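Local atomic coordinates of 70 kDa protein (Xanthomonas sp., PDB entry 4B2N), a protein that cleaves rubber (latex) processively with molecular oxygen, acting as a dioxygenase that carries two covalently bound c-type hemes. Residues G379-P384 with T425-P430; S520-W525 with D532-W537; G526-S531 with D642-L647. All blocks are in the same frame, centred on the assembly; numbering follows the deposited sequence.

Interaction 1: residues G379-P384 with T425-P430; sequences GAIPKP and TIRTDP. With HEC (heme c), chain D.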
loop_
_atom_site.group_PDB
_atom_site.type_symbol
_atom_site.label_atom_id
_atom_site.label_comp_id
_atom_site.label_asym_id
_atom_site.label_seq_id
_atom_site.Cartn_x
_atom_site.Cartn_y
_atom_site.Cartn_z
ATOM N N GLY A 379 -10.117 -20.785 22.573
ATOM C CA GLY A 379 -9.096 -21.647 23.229
ATOM C C GLY A 379 -7.989 -22.099 22.273
ATOM O O GLY A 379 -6.814 -22.178 22.662
ATOM N N ALA A 380 -8.355 -22.338 21.016
ATOM C CA ALA A 380 -7.424 -22.817 19.970
ATOM C C ALA A 380 -6.559 -21.721 19.294
ATOM O O ALA A 380 -5.661 -22.027 18.505
ATOM C CB ALA A 380 -8.241 -23.490 18.871
ATOM N N ILE A 381 -6.863 -20.464 19.557
ATOM C CA ILE A 381 -6.089 -19.350 18.968
ATOM C C ILE A 381 -5.198 -18.789 20.036
ATOM O O ILE A 381 -5.716 -18.221 20.994
ATOM C CB ILE A 381 -7.030 -18.242 18.415
ATOM C CG1 ILE A 381 -7.924 -18.851 17.321
ATOM C CG2 ILE A 381 -6.207 -17.064 17.860
ATOM C CD1 ILE A 381 -9.189 -18.070 17.023
ATOM N N PRO A 382 -3.874 -18.928 19.890
ATOM C CA PRO A 382 -2.990 -18.333 20.883
ATOM C C PRO A 382 -3.346 -16.855 21.144
ATOM O O PRO A 382 -3.596 -16.081 20.189
ATOM C CB PRO A 382 -1.604 -18.419 20.251
ATOM C CG PRO A 382 -1.691 -19.470 19.181
ATOM C CD PRO A 382 -3.135 -19.520 18.743
ATOM N N LYS A 383 -3.360 -16.449 22.419
ATOM C CA LYS A 383 -3.771 -15.115 22.772
ATOM C C LYS A 383 -2.548 -14.316 23.127
ATOM O O LYS A 383 -1.774 -14.753 23.967
ATOM C CB LYS A 383 -4.761 -15.123 23.982
ATOM C CG LYS A 383 -5.052 -13.724 24.526
ATOM C CD LYS A 383 -5.956 -13.759 25.735
ATOM C CE LYS A 383 -5.982 -12.409 26.451
ATOM N NZ LYS A 383 -6.969 -12.542 27.566
ATOM N N PRO A 384 -2.359 -13.138 22.510
ATOM C CA PRO A 384 -1.223 -12.318 22.928
ATOM C C PRO A 384 -1.331 -11.702 24.314
ATOM O O PRO A 384 -2.406 -11.714 24.943
ATOM C CB PRO A 384 -1.184 -11.196 21.884
ATOM C CG PRO A 384 -1.870 -11.764 20.657
ATOM C CD PRO A 384 -2.986 -12.640 21.260
ATOM N N THR A 425 -1.614 -16.347 15.690
ATOM C CA THR A 425 -2.833 -15.709 16.173
ATOM C C THR A 425 -3.704 -15.055 15.133
ATOM O O THR A 425 -4.884 -15.354 15.080
ATOM C CB THR A 425 -2.765 -14.975 17.579
ATOM O OG1 THR A 425 -3.461 -13.705 17.579
ATOM C CG2 THR A 425 -1.492 -14.882 18.162
ATOM N N ILE A 426 -3.114 -14.259 14.211
ATOM C CA ILE A 426 -3.963 -13.630 13.202
ATOM C C ILE A 426 -4.530 -14.594 12.175
ATOM O O ILE A 426 -5.703 -14.462 11.838
ATOM C CB ILE A 426 -3.275 -12.405 12.522
ATOM C CG1 ILE A 426 -4.215 -11.737 11.460
ATOM C CG2 ILE A 426 -1.843 -12.735 12.109
ATOM C CD1 ILE A 426 -5.423 -11.078 12.212
ATOM N N ARG A 427 -3.702 -15.529 11.690
ATOM C CA ARG A 427 -4.120 -16.639 10.802
ATOM C C ARG A 427 -4.811 -16.180 9.515
ATOM O O ARG A 427 -5.603 -16.935 8.912
ATOM C CB ARG A 427 -4.992 -17.617 11.553
ATOM C CG ARG A 427 -4.364 -18.011 12.876
ATOM C CD ARG A 427 -4.687 -19.450 13.280
ATOM N NE ARG A 427 -6.016 -19.888 12.837
ATOM C CZ ARG A 427 -7.167 -19.421 13.329
ATOM N NH1 ARG A 427 -7.151 -18.485 14.265
ATOM N NH2 ARG A 427 -8.322 -19.876 12.867
ATOM N N THR A 428 -4.556 -14.937 9.102
ATOM C CA THR A 428 -5.073 -14.529 7.787
ATOM C C THR A 428 -4.147 -15.113 6.744
ATOM O O THR A 428 -3.112 -15.740 7.074
ATOM C CB THR A 428 -5.046 -13.012 7.654
ATOM O OG1 THR A 428 -3.829 -12.552 8.246
ATOM C CG2 THR A 428 -6.251 -12.399 8.387
ATOM N N ASP A 429 -4.469 -14.901 5.474
ATOM C CA ASP A 429 -3.697 -15.546 4.406
ATOM C C ASP A 429 -2.216 -15.348 4.627
ATOM O O ASP A 429 -1.726 -14.189 4.720
ATOM C CB ASP A 429 -4.095 -15.035 3.030
ATOM C CG ASP A 429 -3.543 -15.896 1.941
ATOM O OD1 ASP A 429 -2.308 -15.909 1.759
ATOM O OD2 ASP A 429 -4.331 -16.608 1.301
ATOM N N PRO A 430 -1.484 -16.447 4.693
ATOM C CA PRO A 430 -0.065 -16.298 5.058
ATOM C C PRO A 430 0.892 -16.062 3.908
ATOM O O PRO A 430 2.078 -15.981 4.174
ATOM C CB PRO A 430 0.280 -17.657 5.640
ATOM C CG PRO A 430 -0.589 -18.598 4.843
ATOM C CD PRO A 430 -1.893 -17.876 4.601
HETATM FE FE HEC D . -8.366 -6.738 14.024
HETATM C CHA HEC D . -7.460 -6.505 10.697
HETATM C CHB HEC D . -11.178 -4.610 13.491
HETATM C CHC HEC D . -9.570 -7.353 17.162
HETATM C CHD HEC D . -5.230 -7.820 14.828
HETATM N NA HEC D . -9.077 -5.678 12.453
HETATM C C1A HEC D . -8.667 -5.824 11.105
HETATM C C2A HEC D . -9.533 -5.077 10.197
HETATM C C3A HEC D . -10.616 -4.512 11.022
HETATM C C4A HEC D . -10.343 -4.962 12.372
HETATM C CMA HEC D . -11.743 -3.636 10.522
HETATM C CAA HEC D . -9.320 -4.810 8.709
HETATM C CBA HEC D . -8.329 -3.589 8.753
HETATM C CGA HEC D . -7.776 -3.289 7.351
HETATM O O1A HEC D . -8.059 -4.112 6.442
HETATM O O2A HEC D . -7.094 -2.242 7.053
HETATM N NB HEC D . -10.113 -6.076 15.108
HETATM C C1B HEC D . -11.112 -5.251 14.797
HETATM C C2B HEC D . -12.128 -5.042 15.833
HETATM C C3B HEC D . -11.639 -5.897 16.931
HETATM C C4B HEC D . -10.420 -6.465 16.380
HETATM C CMB HEC D . -13.346 -4.152 15.743
HETATM C CAB HEC D . -12.271 -6.162 18.281
HETATM C CBB HEC D . -13.477 -6.866 18.213
HETATM N NC HEC D . -7.546 -7.305 15.690
HETATM C C1C HEC D . -8.199 -7.682 16.897
HETATM C C2C HEC D . -7.358 -8.378 17.863
HETATM C C3C HEC D . -6.093 -8.502 17.184
HETATM C C4C HEC D . -6.269 -7.921 15.823
HETATM C CMC HEC D . -7.725 -8.860 19.258
HETATM C CAC HEC D . -4.885 -9.172 17.768
HETATM C CBC HEC D . -4.864 -10.412 18.291
HETATM N ND HEC D . -6.686 -7.009 13.008
HETATM C C1D HEC D . -5.528 -7.514 13.419
HETATM C C2D HEC D . -4.476 -7.715 12.432
HETATM C C3D HEC D . -5.130 -7.343 11.199
HETATM C C4D HEC D . -6.463 -6.961 11.655
HETATM C CMD HEC D . -3.069 -8.217 12.635
HETATM C CAD HEC D . -4.531 -7.344 9.811
HETATM C CBD HEC D . -4.978 -8.678 9.193
HETATM C CGD HEC D . -4.505 -8.843 7.768
HETATM O O1D HEC D . -3.865 -9.838 7.404
HETATM O O2D HEC D . -4.766 -7.915 7.032
#
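Ile381, Pro382 and Pro384 lie against Thr425 and Arg427, joining the loop that leads into a c-type heme attachment motif (Cys390, Cys393 and His394, a CXXCH sequence) to the end of helix 423-426. No hydrogen bond crosses between the segments; the contact rests on van der Waals packing.

Ile381 comes first, and its two branches part. CG2, anti to the backbone N, packs 3.5 Å from Thr425 O, while CG1 and CD1 lie beside the arginine. The side chains of Ile381 and Arg427 cross at about a right angle, with CG1 of Ile381 only 3.2 Å from NH1 of Arg427. Bends at chi2 and chi3 bring the guanidinium alongside Ile381, and its charge is answered by a salt bridge from NH2 to Asp642. The positive phi of Arg427 ends helix 423-426 and turns the chain on toward Thr428.

Pro382 comes closest to Thr425 along the backbone, their CA atoms 5.4 Å apart. Its ring carbon CB lies 4.1 Å from Thr425 CG2. Pro382 O presses on Thr425 CB, a strained approach, and the threonine rotamer, off any staggered position, is doubtful.

Pro384 and Thr425 then meet tip to tip, CG of the proline 4.0 Å from CG2 of the threonine. Beyond them lies the heme: Thr425 OG1 is 3.6 Å from heme CBC, and Ile426, next in the chain, brings CD1 to 3.5 Å from pyrrole carbon C2D. Two residues further on, the Thr428 hydroxyl donates a hydrogen bond from OG1 to propionate oxygen O1D of the heme, 2.8 Å long.

Interaction 2: residues S520-W525 with D532-W537; sequences SVPNLW and DRPKLW. With HEC (heme c), chain D.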
loop_
_atom_site.group_PDB
_atom_site.type_symbol
_atom_site.label_atom_id
_atom_site.label_comp_id
_atom_site.label_asym_id
_atom_site.label_seq_id
_atom_site.Cartn_x
_atom_site.Cartn_y
_atom_site.Cartn_z
ATOM N N SER A 520 -9.881 -9.092 0.995
ATOM C CA SER A 520 -10.729 -10.278 0.736
ATOM C C SER A 520 -12.094 -10.248 1.401
ATOM O O SER A 520 -12.973 -11.007 0.995
ATOM C CB SER A 520 -10.058 -11.567 1.209
ATOM O OG SER A 520 -9.592 -11.448 2.552
ATOM N N VAL A 521 -12.260 -9.409 2.406
ATOM C CA VAL A 521 -13.517 -9.373 3.134
ATOM C C VAL A 521 -14.316 -8.064 2.869
ATOM O O VAL A 521 -13.848 -6.978 3.155
ATOM C CB VAL A 521 -13.267 -9.524 4.613
ATOM C CG1 VAL A 521 -14.620 -9.441 5.363
ATOM C CG2 VAL A 521 -12.515 -10.826 4.793
ATOM N N PRO A 522 -15.549 -8.180 2.324
ATOM C CA PRO A 522 -16.113 -6.950 1.752
ATOM C C PRO A 522 -16.687 -6.000 2.767
ATOM O O PRO A 522 -16.903 -4.852 2.431
ATOM C CB PRO A 522 -17.253 -7.468 0.875
ATOM C CG PRO A 522 -17.681 -8.748 1.570
ATOM C CD PRO A 522 -16.369 -9.368 2.015
ATOM N N ASN A 523 -16.955 -6.452 4.000
ATOM C CA ASN A 523 -17.484 -5.498 4.979
ATOM C C ASN A 523 -17.003 -5.748 6.387
ATOM O O ASN A 523 -16.399 -6.779 6.694
ATOM C CB ASN A 523 -19.035 -5.335 4.904
ATOM C CG ASN A 523 -19.794 -6.638 5.150
ATOM O OD1 ASN A 523 -20.951 -6.873 4.608
ATOM N ND2 ASN A 523 -19.210 -7.487 5.943
ATOM N N LEU A 524 -17.230 -4.778 7.250
ATOM C CA LEU A 524 -16.704 -4.867 8.591
ATOM C C LEU A 524 -17.406 -5.926 9.407
ATOM O O LEU A 524 -16.761 -6.675 10.231
ATOM C CB LEU A 524 -16.813 -3.500 9.273
ATOM C CG LEU A 524 -15.478 -3.220 9.939
ATOM C CD1 LEU A 524 -15.071 -1.792 9.693
ATOM C CD2 LEU A 524 -15.571 -3.581 11.430
ATOM N N TRP A 525 -18.726 -6.010 9.213
ATOM C CA TRP A 525 -19.495 -7.158 9.741
ATOM C C TRP A 525 -18.744 -8.487 9.550
ATOM O O TRP A 525 -18.615 -9.282 10.470
ATOM C CB TRP A 525 -20.863 -7.179 9.068
ATOM C CG TRP A 525 -21.728 -8.270 9.611
ATOM C CD1 TRP A 525 -21.999 -9.504 9.029
ATOM C CD2 TRP A 525 -22.444 -8.265 10.883
ATOM N NE1 TRP A 525 -22.827 -10.246 9.860
ATOM C CE2 TRP A 525 -23.122 -9.548 10.984
ATOM C CE3 TRP A 525 -22.570 -7.358 11.922
ATOM C CZ2 TRP A 525 -23.910 -9.887 12.085
ATOM C CZ3 TRP A 525 -23.376 -7.703 13.030
ATOM C CH2 TRP A 525 -24.022 -8.940 13.112
ATOM N N ASP A 532 -20.019 -15.103 8.195
ATOM C CA ASP A 532 -20.662 -14.287 7.158
ATOM C C ASP A 532 -19.761 -13.758 6.073
ATOM O O ASP A 532 -20.193 -12.914 5.285
ATOM C CB ASP A 532 -21.392 -13.122 7.787
ATOM C CG ASP A 532 -22.635 -13.604 8.571
ATOM O OD1 ASP A 532 -22.830 -14.835 8.581
ATOM O OD2 ASP A 532 -23.385 -12.803 9.149
ATOM N N ARG A 533 -18.529 -14.243 5.981
ATOM C CA ARG A 533 -17.667 -13.731 4.895
ATOM C C ARG A 533 -17.932 -14.553 3.626
ATOM O O ARG A 533 -17.822 -15.747 3.646
ATOM C CB ARG A 533 -16.193 -13.892 5.290
ATOM C CG ARG A 533 -15.838 -13.319 6.653
ATOM C CD ARG A 533 -14.322 -13.354 6.871
ATOM N NE ARG A 533 -13.961 -12.806 8.195
ATOM C CZ ARG A 533 -12.914 -13.201 8.907
ATOM N NH1 ARG A 533 -12.079 -14.125 8.416
ATOM N NH2 ARG A 533 -12.737 -12.716 10.125
ATOM N N PRO A 534 -18.229 -13.927 2.490
ATOM C CA PRO A 534 -18.449 -14.745 1.307
ATOM C C PRO A 534 -17.146 -15.108 0.651
ATOM O O PRO A 534 -16.250 -14.256 0.547
ATOM C CB PRO A 534 -19.232 -13.804 0.394
ATOM C CG PRO A 534 -18.605 -12.438 0.729
ATOM C CD PRO A 534 -18.392 -12.481 2.232
ATOM N N LYS A 535 -17.038 -16.315 0.142
ATOM C CA LYS A 535 -15.762 -16.722 -0.490
ATOM C C LYS A 535 -15.546 -16.042 -1.815
ATOM O O LYS A 535 -14.424 -15.782 -2.215
ATOM C CB LYS A 535 -15.748 -18.207 -0.771
ATOM C CG LYS A 535 -15.672 -19.006 0.536
ATOM C CD LYS A 535 -14.224 -19.004 0.926
ATOM C CE LYS A 535 -13.959 -20.001 2.031
ATOM N NZ LYS A 535 -12.864 -19.346 2.776
ATOM N N LEU A 536 -16.618 -15.870 -2.550
ATOM C CA LEU A 536 -16.540 -15.088 -3.804
ATOM C C LEU A 536 -17.600 -14.028 -3.755
ATOM O O LEU A 536 -18.722 -14.232 -3.249
ATOM C CB LEU A 536 -16.690 -15.943 -5.018
ATOM C CG LEU A 536 -15.650 -17.070 -5.195
ATOM C CD1 LEU A 536 -16.078 -18.182 -4.265
ATOM C CD2 LEU A 536 -15.684 -17.577 -6.611
ATOM N N TRP A 537 -17.266 -12.845 -4.171
ATOM C CA TRP A 537 -18.273 -11.781 -4.008
ATOM C C TRP A 537 -18.062 -10.704 -5.045
ATOM O O TRP A 537 -16.927 -10.448 -5.467
ATOM C CB TRP A 537 -18.206 -11.259 -2.572
ATOM C CG TRP A 537 -16.863 -10.706 -2.151
ATOM C CD1 TRP A 537 -15.815 -11.387 -1.530
ATOM C CD2 TRP A 537 -16.384 -9.316 -2.260
ATOM N NE1 TRP A 537 -14.761 -10.538 -1.264
ATOM C CE2 TRP A 537 -15.036 -9.297 -1.677
ATOM C CE3 TRP A 537 -16.916 -8.122 -2.811
ATOM C CZ2 TRP A 537 -14.267 -8.127 -1.614
ATOM C CZ3 TRP A 537 -16.148 -6.919 -2.705
ATOM C CH2 TRP A 537 -14.843 -6.940 -2.153
HETATM FE FE HEC D . -8.366 -6.738 14.024
HETATM C CHA HEC D . -7.460 -6.505 10.697
HETATM C CHB HEC D . -11.178 -4.610 13.491
HETATM C CHC HEC D . -9.570 -7.353 17.162
HETATM C CHD HEC D . -5.230 -7.820 14.828
HETATM N NA HEC D . -9.077 -5.678 12.453
HETATM C C1A HEC D . -8.667 -5.824 11.105
HETATM C C2A HEC D . -9.533 -5.077 10.197
HETATM C C3A HEC D . -10.616 -4.512 11.022
HETATM C C4A HEC D . -10.343 -4.962 12.372
HETATM C CMA HEC D . -11.743 -3.636 10.522
HETATM C CAA HEC D . -9.320 -4.810 8.709
HETATM C CBA HEC D . -8.329 -3.589 8.753
HETATM C CGA HEC D . -7.776 -3.289 7.351
HETATM O O1A HEC D . -8.059 -4.112 6.442
HETATM O O2A HEC D . -7.094 -2.242 7.053
HETATM N NB HEC D . -10.113 -6.076 15.108
HETATM C C1B HEC D . -11.112 -5.251 14.797
HETATM C C2B HEC D . -12.128 -5.042 15.833
HETATM C C3B HEC D . -11.639 -5.897 16.931
HETATM C C4B HEC D . -10.420 -6.465 16.380
HETATM C CMB HEC D . -13.346 -4.152 15.743
HETATM C CAB HEC D . -12.271 -6.162 18.281
HETATM C CBB HEC D . -13.477 -6.866 18.213
HETATM N NC HEC D . -7.546 -7.305 15.690
HETATM C C1C HEC D . -8.199 -7.682 16.897
HETATM C C2C HEC D . -7.358 -8.378 17.863
HETATM C C3C HEC D . -6.093 -8.502 17.184
HETATM C C4C HEC D . -6.269 -7.921 15.823
HETATM C CMC HEC D . -7.725 -8.860 19.258
HETATM C CAC HEC D . -4.885 -9.172 17.768
HETATM C CBC HEC D . -4.864 -10.412 18.291
HETATM N ND HEC D . -6.686 -7.009 13.008
HETATM C C1D HEC D . -5.528 -7.514 13.419
HETATM C C2D HEC D . -4.476 -7.715 12.432
HETATM C C3D HEC D . -5.130 -7.343 11.199
HETATM C C4D HEC D . -6.463 -6.961 11.655
HETATM C CMD HEC D . -3.069 -8.217 12.635
HETATM C CAD HEC D . -4.531 -7.344 9.811
HETATM C CBD HEC D . -4.978 -8.678 9.193
HETATM C CGD HEC D . -4.505 -8.843 7.768
HETATM O O1D HEC D . -3.865 -9.838 7.404
HETATM O O2D HEC D . -4.766 -7.915 7.032
HETATM O O HOH W 1 -15.005 -12.579 2.245
#
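The indole of Trp537 carries Pro522 over one face and Ser520 at its edge. Pro522 CB stands over the six-membered ring, 3.6 Å from its centroid and 5° off the normal, which defines a CH-pi contact. At the edge, NE1 of Trp537 donates to Ser520 O over 2.9 Å. The bond is bent, 144° at the hydrogen, as the oxygen is tilted from the ring plane; on the acceptor side the donor stands above the carbonyl plane, off the lone pairs. Tyr629 also meets this indole.

The second indole, Trp525, uses its edge alone across this contact. Asp532 OD2 lies in the ring plane and takes the NE1 hydrogen at 2.7 Å, nearly straight at 167°, through its anti lone pair. The ring is further fixed by stacking on Trp653 and by a cation-pi contact with Lys564.

Between the two tryptophans, Pro522 and Pro534 point their rings at each other, with CD atoms 3.7 Å apart. The Arg533 chain, extended from CG to NE, lays CD 3.7 Å from Val521 CG2, and its guanidinium bonds Gly526 O through NE. Ser520 and Val521 form a classic beta bulge facing Tyr515. Ser520 O takes a second bond, from a water that also donates to Pro534 O at 2.7 Å and so ties the two backbones together.

Segment 520-525 runs into helix 524-528, with Asn523 at its N-cap position, and 532-537 follows after the helix has ended; Leu524 CG reaches heme methyl CMA at 3.8 Å. Two indole N-H donors, one on a buried carbonyl and one on a carboxylate, bracket the Pro522-Pro534 packing; the second probably helps to stabilise the charge of Asp532.

Interaction 3: residues G526-S531 with D642-L647; sequences GVLKPS and DFTQSL. With HEC (heme c), chain D.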
loop_
_atom_site.group_PDB
_atom_site.type_symbol
_atom_site.label_atom_id
_atom_site.label_comp_id
_atom_site.label_asym_id
_atom_site.label_seq_id
_atom_site.Cartn_x
_atom_site.Cartn_y
_atom_site.Cartn_z
ATOM N N GLY A 526 -18.204 -8.717 8.354
ATOM C CA GLY A 526 -17.517 -9.952 8.016
ATOM C C GLY A 526 -16.229 -10.169 8.792
ATOM O O GLY A 526 -15.915 -11.278 9.207
ATOM N N VAL A 527 -15.473 -9.111 8.995
ATOM C CA VAL A 527 -14.322 -9.152 9.877
ATOM C C VAL A 527 -14.812 -9.605 11.250
ATOM O O VAL A 527 -14.151 -10.408 11.903
ATOM C CB VAL A 527 -13.677 -7.763 9.938
ATOM C CG1 VAL A 527 -12.550 -7.739 10.965
ATOM C CG2 VAL A 527 -13.178 -7.370 8.530
ATOM N N LEU A 528 -15.954 -9.064 11.654
ATOM C CA LEU A 528 -16.483 -9.295 13.007
ATOM C C LEU A 528 -17.202 -10.622 13.149
ATOM O O LEU A 528 -17.418 -11.121 14.262
ATOM C CB LEU A 528 -17.367 -8.111 13.432
ATOM C CG LEU A 528 -16.528 -6.840 13.708
ATOM C CD1 LEU A 528 -17.445 -5.761 14.209
ATOM C CD2 LEU A 528 -15.400 -7.028 14.706
ATOM N N LYS A 529 -17.594 -11.202 12.019
ATOM C CA LYS A 529 -18.334 -12.451 12.030
ATOM C C LYS A 529 -17.882 -13.368 10.942
ATOM O O LYS A 529 -18.419 -13.281 9.805
ATOM C CB LYS A 529 -19.790 -12.124 11.897
ATOM C CG LYS A 529 -20.648 -13.308 12.185
ATOM C CD LYS A 529 -21.817 -12.744 12.935
ATOM C CE LYS A 529 -23.074 -13.178 12.320
ATOM N NZ LYS A 529 -23.535 -14.382 13.072
ATOM N N PRO A 530 -16.830 -14.181 11.224
ATOM C CA PRO A 530 -16.167 -14.965 10.173
ATOM C C PRO A 530 -17.139 -15.755 9.344
ATOM O O PRO A 530 -16.961 -15.858 8.150
ATOM C CB PRO A 530 -15.239 -15.870 10.951
ATOM C CG PRO A 530 -14.827 -15.010 12.082
ATOM C CD PRO A 530 -16.092 -14.297 12.494
ATOM N N SER A 531 -18.207 -16.252 9.975
ATOM C CA SER A 531 -19.163 -17.123 9.293
ATOM C C SER A 531 -19.923 -16.440 8.150
ATOM O O SER A 531 -20.371 -17.110 7.235
ATOM C CB SER A 531 -20.105 -17.742 10.314
ATOM O OG SER A 531 -20.942 -16.712 10.821
ATOM N N ASP A 642 -10.238 -14.735 13.334
ATOM C CA ASP A 642 -11.426 -15.509 13.700
ATOM C C ASP A 642 -11.823 -15.399 15.135
ATOM O O ASP A 642 -12.932 -15.867 15.497
ATOM C CB ASP A 642 -11.170 -16.996 13.435
ATOM C CG ASP A 642 -11.057 -17.293 12.004
ATOM O OD1 ASP A 642 -12.071 -17.113 11.305
ATOM O OD2 ASP A 642 -9.970 -17.727 11.549
ATOM N N PHE A 643 -10.949 -14.820 15.958
ATOM C CA PHE A 643 -11.277 -14.580 17.380
ATOM C C PHE A 643 -12.488 -13.669 17.556
ATOM O O PHE A 643 -13.056 -13.614 18.610
ATOM C CB PHE A 643 -10.100 -13.993 18.118
ATOM C CG PHE A 643 -9.268 -13.042 17.264
ATOM C CD1 PHE A 643 -9.721 -11.739 16.989
ATOM C CD2 PHE A 643 -8.062 -13.473 16.765
ATOM C CE1 PHE A 643 -8.951 -10.873 16.164
ATOM C CE2 PHE A 643 -7.288 -12.632 15.875
ATOM C CZ PHE A 643 -7.720 -11.342 15.642
ATOM N N THR A 644 -12.884 -12.937 16.524
ATOM C CA THR A 644 -14.143 -12.197 16.594
ATOM C C THR A 644 -15.447 -13.056 16.651
ATOM O O THR A 644 -16.534 -12.552 16.941
ATOM C CB THR A 644 -14.220 -11.229 15.450
ATOM O OG1 THR A 644 -14.108 -11.956 14.220
ATOM C CG2 THR A 644 -13.054 -10.269 15.522
ATOM N N GLN A 645 -15.329 -14.326 16.333
ATOM C CA GLN A 645 -16.496 -15.257 16.389
ATOM C C GLN A 645 -17.135 -15.364 17.769
ATOM O O GLN A 645 -18.282 -15.749 17.854
ATOM C CB GLN A 645 -16.066 -16.649 15.975
ATOM C CG GLN A 645 -15.281 -17.345 17.064
ATOM C CD GLN A 645 -14.381 -18.428 16.516
ATOM O OE1 GLN A 645 -14.563 -18.901 15.388
ATOM N NE2 GLN A 645 -13.368 -18.810 17.299
ATOM N N SER A 646 -16.374 -15.039 18.809
ATOM C CA SER A 646 -16.834 -15.130 20.207
ATOM C C SER A 646 -17.780 -13.958 20.533
ATOM O O SER A 646 -18.478 -14.000 21.559
ATOM C CB SER A 646 -15.622 -15.108 21.155
ATOM O OG SER A 646 -15.021 -13.786 21.263
ATOM N N LEU A 647 -17.805 -12.919 19.678
ATOM C CA LEU A 647 -18.686 -11.761 19.879
ATOM C C LEU A 647 -20.153 -12.142 19.738
ATOM O O LEU A 647 -20.480 -13.146 19.119
ATOM C CB LEU A 647 -18.391 -10.642 18.867
ATOM C CG LEU A 647 -17.013 -10.082 19.083
ATOM C CD1 LEU A 647 -16.651 -9.309 17.821
ATOM C CD2 LEU A 647 -17.043 -9.128 20.278
HETATM FE FE HEC D . -8.366 -6.738 14.024
HETATM C CHA HEC D . -7.460 -6.505 10.697
HETATM C CHB HEC D . -11.178 -4.610 13.491
HETATM C CHC HEC D . -9.570 -7.353 17.162
HETATM C CHD HEC D . -5.230 -7.820 14.828
HETATM N NA HEC D . -9.077 -5.678 12.453
HETATM C C1A HEC D . -8.667 -5.824 11.105
HETATM C C2A HEC D . -9.533 -5.077 10.197
HETATM C C3A HEC D . -10.616 -4.512 11.022
HETATM C C4A HEC D . -10.343 -4.962 12.372
HETATM C CMA HEC D . -11.743 -3.636 10.522
HETATM C CAA HEC D . -9.320 -4.810 8.709
HETATM C CBA HEC D . -8.329 -3.589 8.753
HETATM C CGA HEC D . -7.776 -3.289 7.351
HETATM O O1A HEC D . -8.059 -4.112 6.442
HETATM O O2A HEC D . -7.094 -2.242 7.053
HETATM N NB HEC D . -10.113 -6.076 15.108
HETATM C C1B HEC D . -11.112 -5.251 14.797
HETATM C C2B HEC D . -12.128 -5.042 15.833
HETATM C C3B HEC D . -11.639 -5.897 16.931
HETATM C C4B HEC D . -10.420 -6.465 16.380
HETATM C CMB HEC D . -13.346 -4.152 15.743
HETATM C CAB HEC D . -12.271 -6.162 18.281
HETATM C CBB HEC D . -13.477 -6.866 18.213
HETATM N NC HEC D . -7.546 -7.305 15.690
HETATM C C1C HEC D . -8.199 -7.682 16.897
HETATM C C2C HEC D . -7.358 -8.378 17.863
HETATM C C3C HEC D . -6.093 -8.502 17.184
HETATM C C4C HEC D . -6.269 -7.921 15.823
HETATM C CMC HEC D . -7.725 -8.860 19.258
HETATM C CAC HEC D . -4.885 -9.172 17.768
HETATM C CBC HEC D . -4.864 -10.412 18.291
HETATM N ND HEC D . -6.686 -7.009 13.008
HETATM C C1D HEC D . -5.528 -7.514 13.419
HETATM C C2D HEC D . -4.476 -7.715 12.432
HETATM C C3D HEC D . -5.130 -7.343 11.199
HETATM C C4D HEC D . -6.463 -6.961 11.655
HETATM C CMD HEC D . -3.069 -8.217 12.635
HETATM C CAD HEC D . -4.531 -7.344 9.811
HETATM C CBD HEC D . -4.978 -8.678 9.193
HETATM C CGD HEC D . -4.505 -8.843 7.768
HETATM O O1D HEC D . -3.865 -9.838 7.404
HETATM O O2D HEC D . -4.766 -7.915 7.032
#
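Asp642 opens the contact by laying OD1 against the ring of Pro530, 3.4 Å from CB, with the two side chains crossing at a slant. Its other oxygen, OD2, is engaged by Arg427. The next residue, Phe643, turns from helix 524-528 to the heme, where CE1 lies 3.4 Å from C1C.

Thr644 is the polar centre. Its OG1 sits between the backbone N and the carbonyl carbon (chi1 58°), which brings the hydroxyl to 2.8 Å from Val527 O and also within hydrogen-bonding reach of His641 O. The same OG1 is 3.5 Å from Pro530 CD. Thr644 O and Leu528 O approach to 3.2 Å although both are acceptors; Arg652 donates to both, NH2 to Thr644 O and NE to Leu528 O, which probably offsets their repulsion.

Gln645 adds its backbone N and CB against Pro530 CD, and its N closes the 3-10 turn on Asp642 O. At the end of the segment, Leu647 CD1 meets Leu528 CD2 at 4.1 Å and also reaches heme CBB at 4.0 Å.

Val527 CG1, 3.8 Å from C3A, and Leu528 share one heme face with Phe643. Together they form an apolar wall around axial ligand His641, as expected of a c-type heme pocket.

How the interactions relate
All three contacts touch the same heme c, whose iron is ligated by His394 and His641. Interaction 1 and interaction 3 have centres 12 Å apart and join directly: the joint is Arg427 NH2 to Asp642 OD2, 3.0 Å, and Thr425 O packs 3.7 Å from Phe643 CE2. Interactions 2 and 3 share helix 524-528, their centres 11 Å apart. Arg533 ties them together, its NE 2.7 Å from Gly526 O, and also bonds to the carbonyls of Asn638 and Gly640, just ahead of His641. Interactions 1 and 2, with centres 19 Å apart, do not touch; interaction 3 connects them beside the axial histidine.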